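Local coordinates for protein putative dehydratase (Salmonella enterica subsp. enterica serovar Enteritidis, PDB 3TW9) that dehydrates D-gluconate to 2-dehydro-3-deoxy-D-gluconate with low activity in vitro, using one magnesium ion per subunit, as a tetrameric member of the enolase superfamily, at residues 63-77 with 107-119. Sequence-based numbering, arbitrary orientation.
Sequences CATFTQRIFAVKSAI and RNGPIMNNALSGV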
ATOM      1  N   CYS C  63      19.519   6.164  -3.411  1.00 22.47           N
ATOM      2  CA  CYS C  63      20.309   6.306  -2.214  1.00 22.00           C
ATOM      3  C   CYS C  63      20.540   4.952  -1.561  1.00 24.61           C
ATOM      4  O   CYS C  63      19.582   4.179  -1.362  1.00 24.85           O
ATOM      5  CB  CYS C  63      19.662   7.265  -1.206  1.00 16.91           C
ATOM      6  SG  CYS C  63      20.749   7.797   0.131  1.00 21.88           S
ATOM      7  N   ALA C  64      21.804   4.717  -1.180  1.00 21.77           N
ATOM      8  CA  ALA C  64      22.210   3.542  -0.404  1.00 17.55           C
ATOM      9  C   ALA C  64      22.963   3.919   0.855  1.00 24.52           C
ATOM     10  O   ALA C  64      23.838   3.171   1.309  1.00 20.96           O
ATOM     11  CB  ALA C  64      23.070   2.581  -1.300  1.00 20.63           C
ATOM     12  N   THR C  65      22.640   5.079   1.434  1.00 17.74           N
ATOM     13  CA  THR C  65      23.429   5.622   2.517  1.00 16.60           C
ATOM     14  C   THR C  65      23.079   5.038   3.893  1.00 21.00           C
ATOM     15  O   THR C  65      22.105   5.480   4.540  1.00 19.99           O
ATOM     16  CB  THR C  65      23.351   7.173   2.503  1.00 21.90           C
ATOM     17  OG1 THR C  65      23.687   7.647   1.173  1.00 23.27           O
ATOM     18  CG2 THR C  65      24.271   7.807   3.550  1.00 22.73           C
ATOM     19  N   PHE C  66      23.846   4.011   4.270  1.00 21.72           N
ATOM     20  CA  PHE C  66      24.068   3.620   5.657  1.00 19.36           C
ATOM     21  C   PHE C  66      25.501   4.085   5.893  1.00 26.97           C
ATOM     22  O   PHE C  66      26.461   3.368   5.610  1.00 22.92           O
ATOM     23  CB  PHE C  66      23.898   2.088   5.785  1.00 21.78           C
ATOM     24  CG  PHE C  66      24.298   1.491   7.119  1.00 17.82           C
ATOM     25  CD1 PHE C  66      24.476   2.260   8.267  1.00 22.53           C
ATOM     26  CD2 PHE C  66      24.449   0.108   7.222  1.00 23.71           C
ATOM     27  CE1 PHE C  66      24.825   1.683   9.481  1.00 14.59           C
ATOM     28  CE2 PHE C  66      24.792  -0.488   8.446  1.00 21.68           C
ATOM     29  CZ  PHE C  66      24.989   0.306   9.576  1.00 21.28           C
ATOM     30  N   THR C  67      25.629   5.298   6.430  1.00 23.33           N
ATOM     31  CA  THR C  67      26.934   5.984   6.483  1.00 24.69           C
ATOM     32  C   THR C  67      28.025   5.227   7.261  1.00 21.73           C
ATOM     33  O   THR C  67      29.182   5.153   6.808  1.00 21.91           O
ATOM     34  CB  THR C  67      26.801   7.455   6.990  1.00 19.17           C
ATOM     35  OG1 THR C  67      28.004   8.177   6.705  1.00 27.82           O
ATOM     36  CG2 THR C  67      26.576   7.528   8.498  1.00 25.92           C
ATOM     37  N   GLN C  68      27.645   4.620   8.390  1.00 20.50           N
ATOM     38  CA  GLN C  68      28.613   3.930   9.255  1.00 18.18           C
ATOM     39  C   GLN C  68      29.177   2.646   8.638  1.00 22.05           C
ATOM     40  O   GLN C  68      30.172   2.115   9.140  1.00 21.72           O
ATOM     41  CB  GLN C  68      28.020   3.651  10.626  1.00 22.15           C
ATOM     42  CG  GLN C  68      27.619   4.904  11.416  1.00 22.94           C
ATOM     43  CD  GLN C  68      26.180   5.353  11.163  1.00 19.78           C
ATOM     44  OE1 GLN C  68      25.528   4.900  10.242  1.00 20.72           O
ATOM     45  NE2 GLN C  68      25.701   6.276  11.992  1.00 21.57           N
ATOM     46  N   ARG C  69      28.553   2.152   7.571  1.00 22.93           N
ATOM     47  CA  ARG C  69      29.018   0.910   6.931  1.00 21.04           C
ATOM     48  C   ARG C  69      29.120   1.070   5.427  1.00 19.48           C
ATOM     49  O   ARG C  69      28.994   0.106   4.674  1.00 20.29           O
ATOM     50  CB  ARG C  69      28.164  -0.310   7.343  1.00 20.08           C
ATOM     51  CG  ARG C  69      28.277  -0.710   8.821  1.00 21.37           C
ATOM     52  CD  ARG C  69      29.634  -1.296   9.207  1.00 18.20           C
ATOM     53  NE  ARG C  69      29.698  -1.715  10.610  1.00 19.32           N
ATOM     54  CZ  ARG C  69      29.935  -0.916  11.658  1.00 21.65           C
ATOM     55  NH1 ARG C  69      30.176   0.378  11.489  1.00 22.25           N
ATOM     56  NH2 ARG C  69      29.960  -1.420  12.893  1.00 20.57           N
ATOM     57  N   ILE C  70      29.405   2.302   4.990  1.00 20.91           N
ATOM     58  CA  ILE C  70      29.376   2.636   3.586  1.00 21.37           C
ATOM     59  C   ILE C  70      30.176   1.716   2.663  1.00 18.18           C
ATOM     60  O   ILE C  70      29.705   1.401   1.588  1.00 21.16           O
ATOM     61  CB  ILE C  70      29.727   4.152   3.341  1.00 19.12           C
ATOM     62  CG1 ILE C  70      28.859   4.733   2.226  1.00 24.37           C
ATOM     63  CG2 ILE C  70      31.217   4.365   3.037  1.00 28.35           C
ATOM     64  CD1 ILE C  70      27.414   4.929   2.608  1.00 28.56           C
ATOM     65  N   PHE C  71      31.364   1.259   3.104  1.00 25.21           N
ATOM     66  CA  PHE C  71      32.212   0.419   2.241  1.00 23.30           C
ATOM     67  C   PHE C  71      31.640  -0.981   2.091  1.00 22.90           C
ATOM     68  O   PHE C  71      31.759  -1.578   1.036  1.00 23.79           O
ATOM     69  CB  PHE C  71      33.672   0.370   2.729  1.00 20.43           C
ATOM     70  CG  PHE C  71      34.360   1.697   2.710  1.00 29.07           C
ATOM     71  CD1 PHE C  71      34.512   2.389   1.509  1.00 30.51           C
ATOM     72  CD2 PHE C  71      34.909   2.225   3.865  1.00 29.47           C
ATOM     73  CE1 PHE C  71      35.173   3.622   1.469  1.00 39.26           C
ATOM     74  CE2 PHE C  71      35.575   3.452   3.839  1.00 38.34           C
ATOM     75  CZ  PHE C  71      35.700   4.151   2.641  1.00 30.96           C
ATOM     76  N   ALA C  72      30.982  -1.474   3.143  1.00 25.60           N
ATOM     77  CA  ALA C  72      30.285  -2.762   3.080  1.00 20.09           C
ATOM     78  C   ALA C  72      29.033  -2.725   2.186  1.00 20.25           C
ATOM     79  O   ALA C  72      28.731  -3.701   1.473  1.00 21.77           O
ATOM     80  CB  ALA C  72      29.966  -3.282   4.507  1.00 20.20           C
ATOM     81  N   VAL C  73      28.327  -1.594   2.210  1.00 20.50           N
ATOM     82  CA  VAL C  73      27.240  -1.335   1.263  1.00 23.50           C
ATOM     83  C   VAL C  73      27.732  -1.376  -0.199  1.00 25.03           C
ATOM     84  O   VAL C  73      27.122  -2.033  -1.041  1.00 21.90           O
ATOM     85  CB  VAL C  73      26.528  -0.008   1.583  1.00 21.82           C
ATOM     86  CG1 VAL C  73      25.472   0.324   0.491  1.00 21.32           C
ATOM     87  CG2 VAL C  73      25.870  -0.094   2.973  1.00 21.29           C
ATOM     88  N   LYS C  74      28.839  -0.686  -0.479  1.00 21.14           N
ATOM     89  CA  LYS C  74      29.472  -0.744  -1.814  1.00 20.59           C
ATOM     90  C   LYS C  74      29.834  -2.162  -2.211  1.00 17.59           C
ATOM     91  O   LYS C  74      29.510  -2.586  -3.317  1.00 22.02           O
ATOM     92  CB  LYS C  74      30.713   0.151  -1.870  1.00 23.11           C
ATOM     93  CG  LYS C  74      31.490   0.027  -3.204  1.00 28.77           C
ATOM     94  CD  LYS C  74      32.709   0.948  -3.240  1.00 33.17           C
ATOM     95  CE  LYS C  74      33.412   0.882  -4.600  1.00 42.51           C
ATOM     96  NZ  LYS C  74      32.531   1.359  -5.717  1.00 44.49           N
ATOM     97  N   SER C  75      30.466  -2.898  -1.284  1.00 23.12           N
ATOM     98  CA  SER C  75      30.832  -4.299  -1.539  1.00 24.98           C
ATOM     99  C   SER C  75      29.596  -5.124  -1.920  1.00 23.81           C
ATOM    100  O   SER C  75      29.601  -5.827  -2.930  1.00 23.98           O
ATOM    101  CB  SER C  75      31.613  -4.911  -0.349  1.00 22.67           C
ATOM    102  OG  SER C  75      31.927  -6.278  -0.614  1.00 23.63           O
ATOM    103  N   ALA C  76      28.516  -4.991  -1.139  1.00 25.08           N
ATOM    104  CA  ALA C  76      27.290  -5.716  -1.410  1.00 22.37           C
ATOM    105  C   ALA C  76      26.694  -5.416  -2.791  1.00 23.45           C
ATOM    106  O   ALA C  76      26.322  -6.346  -3.513  1.00 25.38           O
ATOM    107  CB  ALA C  76      26.262  -5.487  -0.295  1.00 20.95           C
ATOM    108  N   ILE C  77      26.646  -4.134  -3.163  1.00 23.05           N
ATOM    109  CA  ILE C  77      26.127  -3.714  -4.467  1.00 29.10           C
ATOM    110  C   ILE C  77      27.033  -4.172  -5.617  1.00 24.48           C
ATOM    111  O   ILE C  77      26.552  -4.832  -6.545  1.00 23.91           O
ATOM    112  CB  ILE C  77      25.928  -2.177  -4.563  1.00 28.70           C
ATOM    113  CG1 ILE C  77      24.958  -1.704  -3.481  1.00 25.24           C
ATOM    114  CG2 ILE C  77      25.384  -1.767  -5.961  1.00 29.21           C
ATOM    115  CD1 ILE C  77      25.055  -0.203  -3.174  1.00 20.67           C
ATOM    116  N   ARG C 107      18.380 -12.018   4.716  1.00 18.87           N
ATOM    117  CA  ARG C 107      17.857 -10.691   4.352  1.00 22.17           C
ATOM    118  C   ARG C 107      17.501  -9.878   5.617  1.00 17.63           C
ATOM    119  O   ARG C 107      17.841 -10.293   6.731  1.00 18.98           O
ATOM    120  CB  ARG C 107      16.635 -10.850   3.421  1.00 18.98           C
ATOM    121  CG  ARG C 107      15.603 -11.853   3.966  1.00 21.25           C
ATOM    122  CD  ARG C 107      14.656 -12.293   2.902  1.00 24.57           C
ATOM    123  NE  ARG C 107      13.463 -12.984   3.405  1.00 20.66           N
ATOM    124  CZ  ARG C 107      13.210 -14.282   3.227  1.00 18.84           C
ATOM    125  NH1 ARG C 107      14.129 -15.094   2.690  1.00 17.51           N
ATOM    126  NH2 ARG C 107      12.087 -14.799   3.673  1.00 18.76           N
ATOM    127  N   ASN C 108      16.833  -8.721   5.433  1.00 18.42           N
ATOM    128  CA  ASN C 108      16.317  -7.916   6.539  1.00 17.56           C
ATOM    129  C   ASN C 108      17.409  -7.346   7.434  1.00 24.19           C
ATOM    130  O   ASN C 108      17.482  -7.663   8.633  1.00 23.38           O
ATOM    131  CB  ASN C 108      15.274  -8.719   7.384  1.00 15.54           C
ATOM    132  CG  ASN C 108      14.094  -9.144   6.585  1.00 20.95           C
ATOM    133  OD1 ASN C 108      13.708 -10.316   6.609  1.00 25.04           O
ATOM    134  ND2 ASN C 108      13.469  -8.190   5.885  1.00 16.87           N
ATOM    135  N   GLY C 109      18.276  -6.523   6.845  1.00 20.99           N
ATOM    136  CA  GLY C 109      19.334  -5.878   7.634  1.00 19.44           C
ATOM    137  C   GLY C 109      19.762  -4.572   7.013  1.00 16.25           C
ATOM    138  O   GLY C 109      19.409  -4.326   5.858  1.00 18.55           O
ATOM    139  N   PRO C 110      20.501  -3.747   7.760  1.00 16.70           N
ATOM    140  CA  PRO C 110      20.770  -2.368   7.263  1.00 18.05           C
ATOM    141  C   PRO C 110      21.686  -2.337   6.037  1.00 21.99           C
ATOM    142  O   PRO C 110      21.484  -1.522   5.122  1.00 19.81           O
ATOM    143  CB  PRO C 110      21.370  -1.656   8.479  1.00 16.67           C
ATOM    144  CG  PRO C 110      21.953  -2.766   9.366  1.00 17.81           C
ATOM    145  CD  PRO C 110      21.051  -3.998   9.114  1.00 17.81           C
ATOM    146  N   ILE C 111      22.651  -3.258   5.971  1.00 19.53           N
ATOM    147  CA  ILE C 111      23.504  -3.299   4.789  1.00 17.89           C
ATOM    148  C   ILE C 111      22.753  -3.877   3.574  1.00 21.19           C
ATOM    149  O   ILE C 111      22.717  -3.263   2.488  1.00 20.71           O
ATOM    150  CB  ILE C 111      24.869  -4.001   5.039  1.00 16.67           C
ATOM    151  CG1 ILE C 111      25.688  -3.309   6.128  1.00 14.77           C
ATOM    152  CG2 ILE C 111      25.698  -4.010   3.712  1.00 23.73           C
ATOM    153  CD1 ILE C 111      26.914  -4.161   6.561  1.00 17.27           C
ATOM    154  N   MET C 112      22.090  -5.017   3.773  1.00 20.43           N
ATOM    155  CA  MET C 112      21.248  -5.636   2.741  1.00 21.56           C
ATOM    156  C   MET C 112      20.175  -4.690   2.197  1.00 18.66           C
ATOM    157  O   MET C 112      19.999  -4.579   1.008  1.00 19.52           O
ATOM    158  CB  MET C 112      20.552  -6.908   3.285  1.00 18.88           C
ATOM    159  CG  MET C 112      21.503  -7.964   3.870  1.00 18.92           C
ATOM    160  SD  MET C 112      22.538  -8.710   2.574  1.00 24.76           S
ATOM    161  CE  MET C 112      21.380  -9.669   1.638  1.00 19.46           C
ATOM    162  N   ASN C 113      19.448  -4.030   3.093  1.00 18.15           N
ATOM    163  CA  ASN C 113      18.337  -3.175   2.669  1.00 18.25           C
ATOM    164  C   ASN C 113      18.848  -1.955   1.876  1.00 15.94           C
ATOM    165  O   ASN C 113      18.179  -1.499   0.932  1.00 17.93           O
ATOM    166  CB  ASN C 113      17.537  -2.699   3.864  1.00 15.28           C
ATOM    167  CG  ASN C 113      16.802  -3.848   4.626  1.00 26.60           C
ATOM    168  OD1 ASN C 113      16.845  -5.018   4.242  1.00 23.24           O
ATOM    169  ND2 ASN C 113      16.156  -3.496   5.725  1.00 18.32           N
ATOM    170  N   ASN C 114      20.007  -1.420   2.286  1.00 21.03           N
ATOM    171  CA  ASN C 114      20.577  -0.234   1.605  1.00 19.01           C
ATOM    172  C   ASN C 114      21.046  -0.549   0.184  1.00 26.60           C
ATOM    173  O   ASN C 114      20.827   0.236  -0.740  1.00 21.16           O
ATOM    174  CB  ASN C 114      21.673   0.429   2.452  1.00 19.00           C
ATOM    175  CG  ASN C 114      21.112   1.465   3.413  1.00 26.63           C
ATOM    176  OD1 ASN C 114      20.896   1.199   4.603  1.00 20.84           O
ATOM    177  ND2 ASN C 114      20.854   2.646   2.901  1.00 15.80           N
ATOM    178  N   ALA C 115      21.642  -1.723   0.010  1.00 22.27           N
ATOM    179  CA  ALA C 115      21.968  -2.238  -1.336  1.00 19.46           C
ATOM    180  C   ALA C 115      20.746  -2.343  -2.226  1.00 25.33           C
ATOM    181  O   ALA C 115      20.805  -1.954  -3.386  1.00 20.40           O
ATOM    182  CB  ALA C 115      22.673  -3.599  -1.240  1.00 20.30           C
ATOM    183  N   LEU C 116      19.616  -2.829  -1.684  1.00 23.40           N
ATOM    184  CA  LEU C 116      18.363  -2.913  -2.439  1.00 18.24           C
ATOM    185  C   LEU C 116      17.768  -1.541  -2.776  1.00 18.14           C
ATOM    186  O   LEU C 116      17.247  -1.326  -3.892  1.00 21.44           O
ATOM    187  CB  LEU C 116      17.312  -3.679  -1.635  1.00 25.74           C
ATOM    188  CG  LEU C 116      17.371  -5.181  -1.634  1.00 38.87           C
ATOM    189  CD1 LEU C 116      16.762  -5.616  -0.333  1.00 37.68           C
ATOM    190  CD2 LEU C 116      16.596  -5.719  -2.834  1.00 44.43           C
ATOM    191  N   SER C 117      17.843  -0.634  -1.803  1.00 19.72           N
ATOM    192  CA  SER C 117      17.308   0.726  -1.944  1.00 22.43           C
ATOM    193  C   SER C 117      18.015   1.504  -3.045  1.00 22.81           C
ATOM    194  O   SER C 117      17.369   2.214  -3.795  1.00 18.92           O
ATOM    195  CB  SER C 117      17.488   1.482  -0.663  1.00 20.66           C
ATOM    196  OG  SER C 117      17.082   2.829  -0.851  1.00 19.74           O
ATOM    197  N   GLY C 118      19.338   1.372  -3.138  1.00 20.78           N
ATOM    198  CA  GLY C 118      20.055   2.068  -4.216  1.00 24.75           C
ATOM    199  C   GLY C 118      19.466   1.712  -5.566  1.00 18.57           C
ATOM    200  O   GLY C 118      19.175   2.587  -6.392  1.00 23.42           O
ATOM    201  N   VAL C 119      19.258   0.425  -5.776  1.00 16.74           N
ATOM    202  CA  VAL C 119      18.662  -0.098  -6.969  1.00 20.07           C
ATOM    203  C   VAL C 119      17.195   0.310  -7.128  1.00 22.87           C
ATOM    204  O   VAL C 119      16.809   0.821  -8.171  1.00 24.12           O
ATOM    205  CB  VAL C 119      18.800  -1.654  -6.968  1.00 23.89           C
ATOM    206  CG1 VAL C 119      17.999  -2.286  -8.080  1.00 21.88           C
ATOM    207  CG2 VAL C 119      20.283  -2.069  -7.022  1.00 25.42           C
TER
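Ser117 reaches from helix 110-119 to the chain leading into helix 70-77: its OG donates to Cys63 O over 2.9 Å, almost straight down the carbonyl (170° at O). With OG anti to the backbone N (chi1 175°), this short side chain meets the carbonyl of the last strand residue. Beside it the packing is close. Ala64 CB lies 3.3 Å from Asn114 O, and Gly118, with no side chain, lets the loop run directly against the helix backbone; its CA also makes a CA-H...O contact with Cys63 O. Small residues suit this buried end, where backbone almost meets backbone. The Asn114 amide lies between Ala64 and Phe66, with Asn114 CG 3.7 Å from Phe66 CB.

The axes of segments 70-77 and 110-119 cross at -60° and come within 8.9 Å. Ala115 CB meets Ile77 CG1 at 3.7 Å, and Ala76 turns its methyl to that of Ala115, which permits this approach. Ile111 divides its branches: CG2, anti to the backbone N, rests near Val73, while CG1, anti to the carbonyl carbon, carries Ile111 CD1 to 3.8 Å from Ala72 CB.

The other end is looser and partly exposed, so larger apolar groups fit. Ile111 CG1 meets the edge of the Phe66 ring. Pro110, suited to a first helical turn because its nitrogen has no hydrogen to donate, sets CB 3.6 Å from Phe66 CE2. Arg69 CB lies over one ring face, offset toward the rim, and its guanidinium leads away from helix 110-119 at the exposed border.

The contact joins two helices of the N-terminal capping domain near Asp354, which, like Gln68, is assigned to substrate binding. Strands 31-39 and 46-53 pack against helix 70-85, and on the barrel side Asn113 ND2 binds the carbonyls of Val303 and Thr326.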